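Long-range contacts in putative fusidic acid resistance protein (Staphylococcus aureus, PDB 2YB5), which probably binds elongation factor G and helps clear it from the ribosome, thereby giving resistance to the antibiotic fusidic acid: residues T167-N172 against G187-Y192; S128-I133 against G144-I149; G156-C161 against F195-N200. All blocks are in the same frame, centred on the assembly; numbering follows the deposited sequence.

Contact 1. Residues T167-N172 against G187-Y192; sequences TSLFLN and GDYICY. With ZN (zinc ion), chain C.
Ser-168 and Phe-170 pair with Ile-190 and Asp-188 through four backbone hydrogen bonds that join 167-172 to 187-191 as antiparallel strands, their short axes 4.4 Å apart at 142°. Ser-168 N reaches Ile-190 O at 2.9 Å, and Ile-190 N returns to Ser-168 O. Phe-170 and Asp-188 form the second hydrogen-bonded pair; its return bond, Asp-188 N to Phe-170 O, is longer (3.2 Å) and more bent, 136° at the hydrogen. Close by, Gly-187 CA approaches Phe-170 O to 3.0 Å, a CA-H...O contact made where no side chain intervenes.

The apolar contacts divide between the two faces. On the face of Leu-169 and Tyr-189, Leu-169 CB sits over the tyrosine ring in a CH-pi contact, 4.0 Å from the Tyr-189 centroid. With Leu-169 CG anti to N (chi1 -179°), the leucine's CD1 is carried across to the opposite backbone and reaches Asp-188 C at 3.5 Å. These two strands are the last pair of the five-stranded antiparallel sheet in the treble-clef zinc-finger region, with 186-191 at its edge. On the other face Ile-190 CD1 meets Phe-170 CB at 3.5 Å, and both side chains pack on Phe-210 of helix 204-214.

Polar ends find partners elsewhere: Thr-167 OG1 bonds Val-154 O and Ser-168 OG bonds Ser-150 O, the latter hydroxyl also touching the Tyr-192 ring. At the strand end, Cys-191 SG binds zinc at 2.1 Å, with Cys-158, Cys-161 and Cys-197 completing the site.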
ATOM      1  N   THR A 167      -7.305  13.058   6.507  1.00 45.01           N
ATOM      2  CA  THR A 167      -8.332  12.034   6.425  1.00 42.94           C
ATOM      3  C   THR A 167      -9.727  12.631   6.275  1.00 43.24           C
ATOM      4  O   THR A 167      -9.950  13.801   6.564  1.00 44.00           O
ATOM      5  CB  THR A 167      -8.320  11.130   7.678  1.00 42.71           C
ATOM      6  OG1 THR A 167      -8.891  11.836   8.785  1.00 41.65           O
ATOM      7  CG2 THR A 167      -6.891  10.686   8.024  1.00 42.28           C
ATOM      8  N   SER A 168     -10.658  11.817   5.800  1.00 42.21           N
ATOM      9  CA  SER A 168     -12.072  12.176   5.817  1.00 42.78           C
ATOM     10  C   SER A 168     -12.882  10.929   6.067  1.00 41.40           C
ATOM     11  O   SER A 168     -12.404   9.801   5.862  1.00 39.41           O
ATOM     12  CB  SER A 168     -12.515  12.778   4.494  1.00 43.42           C
ATOM     13  OG  SER A 168     -11.745  13.914   4.167  1.00 47.85           O
ATOM     14  N   LEU A 169     -14.122  11.138   6.483  1.00 41.52           N
ATOM     15  CA  LEU A 169     -14.997  10.039   6.829  1.00 41.13           C
ATOM     16  C   LEU A 169     -15.544   9.429   5.552  1.00 40.48           C
ATOM     17  O   LEU A 169     -16.218  10.104   4.770  1.00 40.88           O
ATOM     18  CB  LEU A 169     -16.142  10.520   7.727  1.00 42.08           C
ATOM     19  CG  LEU A 169     -17.132   9.454   8.193  1.00 42.66           C
ATOM     20  CD1 LEU A 169     -16.419   8.324   8.941  1.00 41.80           C
ATOM     21  CD2 LEU A 169     -18.221  10.101   9.072  1.00 45.40           C
ATOM     22  N   PHE A 170     -15.239   8.150   5.351  1.00 39.31           N
ATOM     23  CA  PHE A 170     -15.751   7.391   4.219  1.00 38.77           C
ATOM     24  C   PHE A 170     -16.957   6.589   4.695  1.00 40.13           C
ATOM     25  O   PHE A 170     -16.813   5.693   5.523  1.00 39.17           O
ATOM     26  CB  PHE A 170     -14.665   6.451   3.683  1.00 37.04           C
ATOM     27  CG  PHE A 170     -15.123   5.560   2.561  1.00 35.94           C
ATOM     28  CD1 PHE A 170     -15.778   4.358   2.820  1.00 36.45           C
ATOM     29  CD2 PHE A 170     -14.868   5.900   1.232  1.00 35.38           C
ATOM     30  CE1 PHE A 170     -16.181   3.515   1.760  1.00 35.95           C
ATOM     31  CE2 PHE A 170     -15.273   5.070   0.183  1.00 33.58           C
ATOM     32  CZ  PHE A 170     -15.932   3.889   0.445  1.00 34.46           C
ATOM     33  N   LEU A 171     -18.134   6.907   4.160  1.00 42.44           N
ATOM     34  CA  LEU A 171     -19.364   6.223   4.524  1.00 44.61           C
ATOM     35  C   LEU A 171     -19.843   5.316   3.401  1.00 46.02           C
ATOM     36  O   LEU A 171     -20.097   5.770   2.287  1.00 45.98           O
ATOM     37  CB  LEU A 171     -20.457   7.239   4.873  1.00 46.32           C
ATOM     38  CG  LEU A 171     -20.238   7.982   6.198  1.00 46.26           C
ATOM     39  CD1 LEU A 171     -21.425   8.875   6.516  1.00 48.83           C
ATOM     40  CD2 LEU A 171     -19.992   7.009   7.310  1.00 45.56           C
ATOM     41  N   ASN A 172     -19.944   4.032   3.711  1.00 47.94           N
ATOM     42  CA  ASN A 172     -20.514   3.054   2.806  1.00 50.27           C
ATOM     43  C   ASN A 172     -22.014   3.009   3.079  1.00 53.60           C
ATOM     44  O   ASN A 172     -22.447   3.330   4.183  1.00 55.48           O
ATOM     45  CB  ASN A 172     -19.867   1.682   3.032  1.00 49.66           C
ATOM     46  CG  ASN A 172     -20.299   0.654   2.007  1.00 50.21           C
ATOM     47  OD1 ASN A 172     -20.484   0.966   0.830  1.00 50.23           O
ATOM     48  ND2 ASN A 172     -20.466  -0.582   2.452  1.00 52.39           N
ATOM     49  N   GLY A 187     -18.694   3.084   8.202  1.00 49.51           N
ATOM     50  CA  GLY A 187     -17.520   3.701   7.655  1.00 47.04           C
ATOM     51  C   GLY A 187     -16.483   4.048   8.676  1.00 45.32           C
ATOM     52  O   GLY A 187     -16.598   3.697   9.855  1.00 45.90           O
ATOM     53  N   ASP A 188     -15.453   4.732   8.206  1.00 42.96           N
ATOM     54  CA  ASP A 188     -14.425   5.242   9.080  1.00 42.27           C
ATOM     55  C   ASP A 188     -13.585   6.286   8.372  1.00 40.70           C
ATOM     56  O   ASP A 188     -13.747   6.522   7.175  1.00 40.16           O
ATOM     57  CB  ASP A 188     -13.541   4.104   9.609  1.00 42.28           C
ATOM     58  CG  ASP A 188     -13.123   4.317  11.060  1.00 43.96           C
ATOM     59  OD1 ASP A 188     -13.059   5.480  11.511  1.00 45.19           O
ATOM     60  OD2 ASP A 188     -12.836   3.317  11.749  1.00 47.14           O
ATOM     61  N   TYR A 189     -12.701   6.919   9.130  1.00 39.95           N
ATOM     62  CA  TYR A 189     -11.785   7.908   8.584  1.00 39.22           C
ATOM     63  C   TYR A 189     -10.625   7.233   7.847  1.00 37.56           C
ATOM     64  O   TYR A 189      -9.956   6.364   8.392  1.00 36.95           O
ATOM     65  CB  TYR A 189     -11.273   8.848   9.689  1.00 39.63           C
ATOM     66  CG  TYR A 189     -12.339   9.858  10.122  1.00 41.65           C
ATOM     67  CD1 TYR A 189     -13.298   9.529  11.079  1.00 41.86           C
ATOM     68  CD2 TYR A 189     -12.400  11.128   9.551  1.00 42.59           C
ATOM     69  CE1 TYR A 189     -14.278  10.438  11.466  1.00 43.11           C
ATOM     70  CE2 TYR A 189     -13.382  12.049   9.937  1.00 44.12           C
ATOM     71  CZ  TYR A 189     -14.315  11.693  10.890  1.00 44.17           C
ATOM     72  OH  TYR A 189     -15.280  12.598  11.268  1.00 45.92           O
ATOM     73  N   ILE A 190     -10.411   7.660   6.603  1.00 36.21           N
ATOM     74  CA  ILE A 190      -9.330   7.166   5.768  1.00 35.36           C
ATOM     75  C   ILE A 190      -8.643   8.317   5.026  1.00 35.41           C
ATOM     76  O   ILE A 190      -9.167   9.434   4.965  1.00 35.46           O
ATOM     77  CB  ILE A 190      -9.829   6.135   4.729  1.00 34.24           C
ATOM     78  CG1 ILE A 190     -10.848   6.776   3.768  1.00 34.96           C
ATOM     79  CG2 ILE A 190     -10.408   4.903   5.423  1.00 32.90           C
ATOM     80  CD1 ILE A 190     -11.360   5.831   2.664  1.00 33.22           C
ATOM     81  N   CYS A 191      -7.485   8.016   4.442  1.00 34.80           N
ATOM     82  CA  CYS A 191      -6.728   8.990   3.667  1.00 35.01           C
ATOM     83  C   CYS A 191      -7.627   9.539   2.562  1.00 35.30           C
ATOM     84  O   CYS A 191      -8.222   8.781   1.806  1.00 34.21           O
ATOM     85  CB  CYS A 191      -5.486   8.346   3.052  1.00 35.00           C
ATOM     86  SG  CYS A 191      -4.177   7.709   4.216  1.00 34.07           S
ATOM     87  N   TYR A 192      -7.748  10.860   2.485  1.00 36.69           N
ATOM     88  CA  TYR A 192      -8.476  11.476   1.395  1.00 37.19           C
ATOM     89  C   TYR A 192      -7.854  11.090   0.047  1.00 36.82           C
ATOM     90  O   TYR A 192      -8.560  10.788  -0.917  1.00 36.36           O
ATOM     91  CB  TYR A 192      -8.463  12.994   1.522  1.00 38.88           C
ATOM     92  CG  TYR A 192      -9.416  13.635   0.552  1.00 40.46           C
ATOM     93  CD1 TYR A 192     -10.785  13.567   0.769  1.00 41.53           C
ATOM     94  CD2 TYR A 192      -8.958  14.269  -0.604  1.00 42.13           C
ATOM     95  CE1 TYR A 192     -11.682  14.128  -0.124  1.00 43.61           C
ATOM     96  CE2 TYR A 192      -9.847  14.839  -1.499  1.00 43.12           C
ATOM     97  CZ  TYR A 192     -11.212  14.757  -1.253  1.00 43.77           C
ATOM     98  OH  TYR A 192     -12.126  15.319  -2.107  1.00 48.55           O
TER
HETATM   99 ZN    ZN C1213      -4.309   5.606   4.497  1.00 30.93          ZN

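Contact 2. Residues S128-I133 against G144-I149; sequences SNRKYI and GIYGEI
Strands 130-133 and 144-149 run antiparallel at 153°, axes 4.7 Å apart, with Lys-131/Gly-147 and Ile-133/Ile-145 as hydrogen-bonded pairs and a further bond from Ile-149 N to Asn-129 O.

The guanidinium of Arg-130 spreads across the Tyr-146 side chain: Tyr-146 CE1 lies over the centre of one guanidinium face, 3.4 Å from Arg-130 CZ, the two planes 29° apart. A bend at chi3 (-73°) turns the guanidinium so that Arg-130 NH1 donates to Tyr-132 OH at 3.1 Å, a bond that helps fix the rotation of the group. Tyr-132 and Tyr-146 extend side by side from a non-hydrogen-bonded pair; Tyr-132 CD1 touches Tyr-146 CB at 3.5 Å. The strands form a beta hairpin in the middle of the antiparallel sheet, and the entry to 130-133 is a G1 beta bulge, in which Asn-129 and Arg-130 both face Asp-125.

On the other face, Ile-133 CB meets Ile-145 CG2 at 3.9 Å, and the aliphatic part of Lys-131 crosses Ile-149, Lys-131 CE to Ile-149 CD1 at 3.8 Å. The lysine's NZ continues to Tyr-192 O, Asn-124 OD1 and Ser-194 OG, three oxygens that grip the ammonium of this buried side chain.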
ATOM      1  N   SER A 128     -19.961  14.175  -6.943  1.00 56.21           N
ATOM      2  CA  SER A 128     -20.918  13.448  -6.098  1.00 56.01           C
ATOM      3  C   SER A 128     -20.336  13.160  -4.711  1.00 54.41           C
ATOM      4  O   SER A 128     -20.909  12.391  -3.926  1.00 53.89           O
ATOM      5  CB  SER A 128     -21.367  12.148  -6.786  1.00 55.54           C
ATOM      6  OG  SER A 128     -20.376  11.649  -7.672  1.00 55.02           O
ATOM      7  N   ASN A 129     -19.210  13.806  -4.410  1.00 53.40           N
ATOM      8  CA  ASN A 129     -18.503  13.621  -3.154  1.00 51.61           C
ATOM      9  C   ASN A 129     -18.308  12.142  -2.812  1.00 48.45           C
ATOM     10  O   ASN A 129     -18.613  11.680  -1.723  1.00 48.63           O
ATOM     11  CB  ASN A 129     -19.215  14.397  -2.055  1.00 53.40           C
ATOM     12  CG  ASN A 129     -19.038  15.895  -2.218  1.00 57.23           C
ATOM     13  OD1 ASN A 129     -17.942  16.419  -2.003  1.00 61.38           O
ATOM     14  ND2 ASN A 129     -20.097  16.586  -2.633  1.00 59.80           N
ATOM     15  N   ARG A 130     -17.770  11.416  -3.774  1.00 45.82           N
ATOM     16  CA  ARG A 130     -17.660   9.974  -3.689  1.00 43.19           C
ATOM     17  C   ARG A 130     -16.196   9.553  -3.808  1.00 40.11           C
ATOM     18  O   ARG A 130     -15.397  10.250  -4.432  1.00 39.77           O
ATOM     19  CB  ARG A 130     -18.487   9.366  -4.822  1.00 43.62           C
ATOM     20  CG  ARG A 130     -18.666   7.859  -4.765  1.00 43.81           C
ATOM     21  CD  ARG A 130     -19.661   7.405  -5.835  1.00 45.50           C
ATOM     22  NE  ARG A 130     -21.037   7.766  -5.501  1.00 47.58           N
ATOM     23  CZ  ARG A 130     -22.109   7.428  -6.217  1.00 48.37           C
ATOM     24  NH1 ARG A 130     -21.991   6.702  -7.325  1.00 48.13           N
ATOM     25  NH2 ARG A 130     -23.309   7.808  -5.815  1.00 50.47           N
ATOM     26  N   LYS A 131     -15.849   8.432  -3.180  1.00 37.21           N
ATOM     27  CA  LYS A 131     -14.605   7.728  -3.480  1.00 35.31           C
ATOM     28  C   LYS A 131     -14.965   6.311  -3.893  1.00 34.06           C
ATOM     29  O   LYS A 131     -15.839   5.683  -3.291  1.00 33.80           O
ATOM     30  CB  LYS A 131     -13.623   7.697  -2.286  1.00 34.63           C
ATOM     31  CG  LYS A 131     -12.314   6.926  -2.564  1.00 33.01           C
ATOM     32  CD  LYS A 131     -11.459   6.690  -1.330  1.00 33.97           C
ATOM     33  CE  LYS A 131     -10.810   7.954  -0.756  1.00 34.40           C
ATOM     34  NZ  LYS A 131      -9.837   8.555  -1.716  1.00 36.36           N
ATOM     35  N   TYR A 132     -14.282   5.842  -4.933  1.00 32.42           N
ATOM     36  CA  TYR A 132     -14.369   4.478  -5.410  1.00 31.80           C
ATOM     37  C   TYR A 132     -13.070   3.773  -5.052  1.00 30.68           C
ATOM     38  O   TYR A 132     -11.996   4.374  -5.155  1.00 30.26           O
ATOM     39  CB  TYR A 132     -14.501   4.474  -6.932  1.00 31.81           C
ATOM     40  CG  TYR A 132     -15.795   5.014  -7.449  1.00 33.64           C
ATOM     41  CD1 TYR A 132     -16.891   4.185  -7.600  1.00 35.95           C
ATOM     42  CD2 TYR A 132     -15.922   6.346  -7.817  1.00 35.62           C
ATOM     43  CE1 TYR A 132     -18.070   4.654  -8.086  1.00 38.77           C
ATOM     44  CE2 TYR A 132     -17.112   6.832  -8.311  1.00 37.75           C
ATOM     45  CZ  TYR A 132     -18.185   5.978  -8.439  1.00 39.07           C
ATOM     46  OH  TYR A 132     -19.384   6.425  -8.930  1.00 41.97           O
ATOM     47  N   ILE A 133     -13.164   2.506  -4.648  1.00 29.39           N
ATOM     48  CA  ILE A 133     -11.996   1.708  -4.297  1.00 28.31           C
ATOM     49  C   ILE A 133     -12.087   0.353  -4.984  1.00 28.61           C
ATOM     50  O   ILE A 133     -13.062  -0.341  -4.807  1.00 29.60           O
ATOM     51  CB  ILE A 133     -11.875   1.525  -2.765  1.00 28.08           C
ATOM     52  CG1 ILE A 133     -11.401   2.831  -2.113  1.00 28.93           C
ATOM     53  CG2 ILE A 133     -10.927   0.367  -2.417  1.00 24.49           C
ATOM     54  CD1 ILE A 133     -11.790   2.980  -0.616  1.00 28.73           C
ATOM     55  N   GLY A 144     -14.935  -4.226  -5.585  1.00 35.39           N
ATOM     56  CA  GLY A 144     -15.003  -2.785  -5.498  1.00 34.33           C
ATOM     57  C   GLY A 144     -16.068  -2.339  -4.516  1.00 35.02           C
ATOM     58  O   GLY A 144     -17.061  -3.045  -4.262  1.00 35.50           O
ATOM     59  N   ILE A 145     -15.850  -1.155  -3.965  1.00 34.36           N
ATOM     60  CA  ILE A 145     -16.774  -0.530  -3.043  1.00 35.20           C
ATOM     61  C   ILE A 145     -16.728   0.965  -3.344  1.00 34.80           C
ATOM     62  O   ILE A 145     -15.752   1.447  -3.907  1.00 33.68           O
ATOM     63  CB  ILE A 145     -16.334  -0.830  -1.586  1.00 35.21           C
ATOM     64  CG1 ILE A 145     -17.445  -0.516  -0.590  1.00 38.45           C
ATOM     65  CG2 ILE A 145     -15.067  -0.055  -1.239  1.00 33.94           C
ATOM     66  CD1 ILE A 145     -17.056  -0.787   0.873  1.00 40.78           C
ATOM     67  N   TYR A 146     -17.779   1.694  -2.994  1.00 36.03           N
ATOM     68  CA  TYR A 146     -17.736   3.157  -3.033  1.00 36.49           C
ATOM     69  C   TYR A 146     -18.549   3.746  -1.892  1.00 37.29           C
ATOM     70  O   TYR A 146     -19.366   3.062  -1.288  1.00 37.08           O
ATOM     71  CB  TYR A 146     -18.234   3.704  -4.369  1.00 37.01           C
ATOM     72  CG  TYR A 146     -19.718   3.574  -4.629  1.00 41.28           C
ATOM     73  CD1 TYR A 146     -20.612   4.572  -4.230  1.00 45.57           C
ATOM     74  CD2 TYR A 146     -20.228   2.479  -5.309  1.00 44.57           C
ATOM     75  CE1 TYR A 146     -21.975   4.457  -4.475  1.00 48.54           C
ATOM     76  CE2 TYR A 146     -21.588   2.361  -5.573  1.00 47.83           C
ATOM     77  CZ  TYR A 146     -22.457   3.346  -5.154  1.00 49.48           C
ATOM     78  OH  TYR A 146     -23.800   3.215  -5.416  1.00 52.92           O
ATOM     79  N   GLY A 147     -18.312   5.021  -1.609  1.00 37.65           N
ATOM     80  CA  GLY A 147     -19.038   5.708  -0.561  1.00 39.37           C
ATOM     81  C   GLY A 147     -18.828   7.201  -0.591  1.00 40.34           C
ATOM     82  O   GLY A 147     -18.024   7.710  -1.376  1.00 39.05           O
ATOM     83  N   GLU A 148     -19.565   7.895   0.267  1.00 42.72           N
ATOM     84  CA  GLU A 148     -19.445   9.336   0.422  1.00 44.86           C
ATOM     85  C   GLU A 148     -18.217   9.693   1.253  1.00 44.70           C
ATOM     86  O   GLU A 148     -17.955   9.094   2.315  1.00 44.20           O
ATOM     87  CB  GLU A 148     -20.701   9.920   1.093  1.00 47.16           C
ATOM     88  CG  GLU A 148     -20.745  11.464   1.068  1.00 50.71           C
ATOM     89  CD  GLU A 148     -22.027  12.050   1.647  1.00 55.76           C
ATOM     90  OE1 GLU A 148     -23.107  11.857   1.038  1.00 59.45           O
ATOM     91  OE2 GLU A 148     -21.952  12.708   2.712  1.00 58.95           O
ATOM     92  N   ILE A 149     -17.467  10.679   0.779  1.00 45.39           N
ATOM     93  CA  ILE A 149     -16.337  11.193   1.532  1.00 46.08           C
ATOM     94  C   ILE A 149     -16.345  12.727   1.479  1.00 48.47           C
ATOM     95  O   ILE A 149     -16.295  13.318   0.408  1.00 49.15           O
ATOM     96  CB  ILE A 149     -15.005  10.579   1.019  1.00 44.72           C
ATOM     97  CG1 ILE A 149     -13.866  10.872   2.006  1.00 44.93           C
ATOM     98  CG2 ILE A 149     -14.678  11.061  -0.397  1.00 44.69           C
ATOM     99  CD1 ILE A 149     -12.645   9.969   1.853  1.00 44.07           C
TER

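Contact 3. Residues G156-C161 against F195-N200. With ZN (zinc ion), chain C.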
ATOM      1  N   GLY A 156      -5.637  12.809  11.233  1.00 52.55           N
ATOM      2  CA  GLY A 156      -5.865  11.655  12.101  1.00 51.44           C
ATOM      3  C   GLY A 156      -5.264  10.384  11.543  1.00 50.12           C
ATOM      4  O   GLY A 156      -4.517  10.424  10.562  1.00 50.58           O
ATOM      5  N   PHE A 157      -5.602   9.253  12.155  1.00 48.79           N
ATOM      6  CA  PHE A 157      -5.099   7.957  11.719  1.00 47.47           C
ATOM      7  C   PHE A 157      -6.032   7.405  10.672  1.00 45.04           C
ATOM      8  O   PHE A 157      -7.220   7.226  10.943  1.00 44.52           O
ATOM      9  CB  PHE A 157      -5.060   6.943  12.859  1.00 48.30           C
ATOM     10  CG  PHE A 157      -4.293   7.391  14.051  1.00 51.75           C
ATOM     11  CD1 PHE A 157      -2.921   7.570  13.980  1.00 54.53           C
ATOM     12  CD2 PHE A 157      -4.944   7.604  15.261  1.00 54.41           C
ATOM     13  CE1 PHE A 157      -2.209   7.969  15.092  1.00 56.94           C
ATOM     14  CE2 PHE A 157      -4.241   8.000  16.374  1.00 56.76           C
ATOM     15  CZ  PHE A 157      -2.863   8.187  16.291  1.00 57.82           C
ATOM     16  N   CYS A 158      -5.500   7.133   9.482  1.00 42.93           N
ATOM     17  CA  CYS A 158      -6.268   6.459   8.443  1.00 40.60           C
ATOM     18  C   CYS A 158      -6.535   5.031   8.887  1.00 40.00           C
ATOM     19  O   CYS A 158      -5.614   4.324   9.256  1.00 40.15           O
ATOM     20  CB  CYS A 158      -5.487   6.448   7.123  1.00 40.09           C
ATOM     21  SG  CYS A 158      -6.113   5.282   5.874  1.00 36.27           S
ATOM     22  N   LYS A 159      -7.782   4.582   8.830  1.00 39.24           N
ATOM     23  CA  LYS A 159      -8.059   3.211   9.250  1.00 39.59           C
ATOM     24  C   LYS A 159      -7.757   2.123   8.209  1.00 38.93           C
ATOM     25  O   LYS A 159      -8.045   0.953   8.451  1.00 39.05           O
ATOM     26  CB  LYS A 159      -9.481   3.098   9.791  1.00 39.70           C
ATOM     27  CG  LYS A 159      -9.710   3.988  11.025  1.00 42.09           C
ATOM     28  CD  LYS A 159      -8.841   3.598  12.230  1.00 43.73           C
ATOM     29  CE  LYS A 159      -9.040   4.565  13.395  1.00 45.94           C
ATOM     30  NZ  LYS A 159      -8.164   4.266  14.572  1.00 47.41           N
ATOM     31  N   ILE A 160      -7.153   2.488   7.074  1.00 38.39           N
ATOM     32  CA  ILE A 160      -6.624   1.493   6.150  1.00 37.90           C
ATOM     33  C   ILE A 160      -5.126   1.258   6.375  1.00 39.38           C
ATOM     34  O   ILE A 160      -4.708   0.137   6.632  1.00 40.01           O
ATOM     35  CB  ILE A 160      -6.892   1.879   4.699  1.00 37.24           C
ATOM     36  CG1 ILE A 160      -8.386   1.734   4.393  1.00 35.41           C
ATOM     37  CG2 ILE A 160      -6.073   1.000   3.738  1.00 36.56           C
ATOM     38  CD1 ILE A 160      -8.812   2.427   3.156  1.00 34.10           C
ATOM     39  N   CYS A 161      -4.322   2.312   6.275  1.00 40.07           N
ATOM     40  CA  CYS A 161      -2.882   2.187   6.376  1.00 41.17           C
ATOM     41  C   CYS A 161      -2.389   2.391   7.808  1.00 42.98           C
ATOM     42  O   CYS A 161      -1.218   2.173   8.080  1.00 43.21           O
ATOM     43  CB  CYS A 161      -2.192   3.193   5.446  1.00 41.53           C
ATOM     44  SG  CYS A 161      -2.481   4.936   5.856  1.00 40.30           S
ATOM     45  N   PHE A 195      -3.643   7.571  -3.112  1.00 36.77           N
ATOM     46  CA  PHE A 195      -2.285   7.361  -3.612  1.00 38.33           C
ATOM     47  C   PHE A 195      -1.252   7.550  -2.515  1.00 39.25           C
ATOM     48  O   PHE A 195      -0.305   6.770  -2.413  1.00 39.98           O
ATOM     49  CB  PHE A 195      -2.034   8.220  -4.852  1.00 39.81           C
ATOM     50  CG  PHE A 195      -2.977   7.881  -5.970  1.00 40.78           C
ATOM     51  CD1 PHE A 195      -2.697   6.828  -6.821  1.00 41.25           C
ATOM     52  CD2 PHE A 195      -4.198   8.541  -6.096  1.00 42.03           C
ATOM     53  CE1 PHE A 195      -3.587   6.470  -7.830  1.00 41.04           C
ATOM     54  CE2 PHE A 195      -5.097   8.184  -7.094  1.00 42.78           C
ATOM     55  CZ  PHE A 195      -4.788   7.146  -7.963  1.00 42.02           C
ATOM     56  N   LYS A 196      -1.459   8.544  -1.656  1.00 39.54           N
ATOM     57  CA  LYS A 196      -0.634   8.695  -0.456  1.00 40.17           C
ATOM     58  C   LYS A 196      -0.809   7.499   0.484  1.00 38.45           C
ATOM     59  O   LYS A 196       0.177   6.955   0.991  1.00 39.21           O
ATOM     60  CB  LYS A 196      -0.981   9.984   0.274  1.00 41.37           C
ATOM     61  CG  LYS A 196      -0.073  10.293   1.467  1.00 44.40           C
ATOM     62  CD  LYS A 196      -0.730  11.254   2.452  1.00 46.31           C
ATOM     63  CE  LYS A 196       0.214  11.550   3.625  1.00 48.58           C
ATOM     64  NZ  LYS A 196      -0.436  12.335   4.713  1.00 49.13           N
ATOM     65  N   CYS A 197      -2.061   7.111   0.723  1.00 36.55           N
ATOM     66  CA  CYS A 197      -2.398   5.882   1.474  1.00 35.36           C
ATOM     67  C   CYS A 197      -1.611   4.651   0.995  1.00 35.50           C
ATOM     68  O   CYS A 197      -1.045   3.909   1.802  1.00 35.10           O
ATOM     69  CB  CYS A 197      -3.897   5.566   1.330  1.00 34.23           C
ATOM     70  SG  CYS A 197      -4.514   4.302   2.459  1.00 31.19           S
ATOM     71  N   ASN A 198      -1.593   4.452  -0.318  1.00 35.16           N
ATOM     72  CA  ASN A 198      -0.911   3.303  -0.920  1.00 36.23           C
ATOM     73  C   ASN A 198       0.609   3.310  -0.752  1.00 38.55           C
ATOM     74  O   ASN A 198       1.232   2.255  -0.795  1.00 38.04           O
ATOM     75  CB  ASN A 198      -1.283   3.168  -2.392  1.00 35.22           C
ATOM     76  CG  ASN A 198      -2.569   2.399  -2.589  1.00 34.48           C
ATOM     77  OD1 ASN A 198      -2.561   1.169  -2.587  1.00 32.31           O
ATOM     78  ND2 ASN A 198      -3.690   3.121  -2.754  1.00 31.73           N
ATOM     79  N   GLN A 199       1.187   4.498  -0.542  1.00 41.07           N
ATOM     80  CA  GLN A 199       2.604   4.629  -0.162  1.00 43.63           C
ATOM     81  C   GLN A 199       2.845   4.171   1.275  1.00 43.97           C
ATOM     82  O   GLN A 199       3.949   3.751   1.610  1.00 46.18           O
ATOM     83  CB  GLN A 199       3.098   6.081  -0.319  1.00 45.22           C
ATOM     84  CG  GLN A 199       3.093   6.619  -1.752  1.00 47.70           C
ATOM     85  CD  GLN A 199       4.094   5.922  -2.645  1.00 51.77           C
ATOM     86  OE1 GLN A 199       4.007   4.714  -2.868  1.00 53.86           O
ATOM     87  NE2 GLN A 199       5.063   6.678  -3.167  1.00 56.34           N
ATOM     88  N   ASN A 200       1.817   4.261   2.116  1.00 42.51           N
ATOM     89  CA  ASN A 200       1.909   3.852   3.517  1.00 42.69           C
ATOM     90  C   ASN A 200       1.470   2.408   3.773  1.00 41.15           C
ATOM     91  O   ASN A 200       1.809   1.830   4.806  1.00 41.71           O
ATOM     92  CB  ASN A 200       1.018   4.748   4.397  1.00 42.46           C
ATOM     93  CG  ASN A 200       1.239   6.245   4.158  1.00 44.70           C
ATOM     94  OD1 ASN A 200       2.318   6.673   3.712  1.00 47.42           O
ATOM     95  ND2 ASN A 200       0.197   7.051   4.460  1.00 43.05           N
TER
HETATM   96 ZN    ZN C1213      -4.309   5.606   4.497  1.00 30.93          ZN
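Cys-158 and Cys-161 point their CB atoms toward helix segment 195-200, and their thiolate sulfurs converge with that of Cys-197 on one zinc ion. The metal distances are 2.3 Å for Cys-158 SG, 2.4 Å for Cys-161 SG and 2.4 Å for Cys-197 SG. The two loop cysteines reach the ion by different rotations. Cys-158 SG extends anti to its own N (chi1 165°), while Cys-161 SG is turned between N and the carbonyl carbon (chi1 64°); the two rotations bring both sulfurs to the same ion from different positions in the loop. Cys-191 supplies the fourth ligand.

This is the layout of a treble-clef zinc finger: a CxxC knuckle, Cys-158 to Cys-161, provides one ligand pair, and a strand end with the helix after it provides the other. In the knuckle, Cys-158 SG accepts N-H groups from Ile-160 (3.2 Å) and Cys-161 (3.5 Å), the latter nearly straight. Such donors would probably draw off part of the thiolate charge.

Two further side chains, one from each segment, pack round the thiolates. Asn-200 lies alongside Cys-161, CB to CB at 3.7 Å, and its ND2 gives a weak hydrogen bond to Cys-161 SG, 3.7 Å long but well aligned (163°). Ile-160 brings CG2 to within 3.9 Å of Cys-197 SG, an apolar contact on that sulfur. Beyond the two segments this isoleucine packs on Ile-190 and on Leu-207 and Phe-210 of helix 204-214.

Contacts 1 and 2 belong to the same antiparallel sheet and meet where strand 167-172 neighbours strand 142-149, Leu-171 N bonding Glu-148 O. Both are partly buried, and share an inward face where Phe-170 touches Lys-131 and Ile-133. Their tyrosine faces differ: in contact 1 Tyr-189 is exposed, whereas in contact 2 Tyr-132 is buried against Phe-99 and Trp-123. Contact 3 is smaller, 192 Å² against more than 530 Å² in either strand pair, but is buried and nearer the chain centre. Its chemistry is metal-thiolate coordination, not backbone pairing. Cys-191 ties contact 1 to that zinc, and Tyr-189 O receives Lys-159 N from the knuckle. Contact 2 does not touch contact 3; the Lys-131 side chain stays about 9 Å from the zinc.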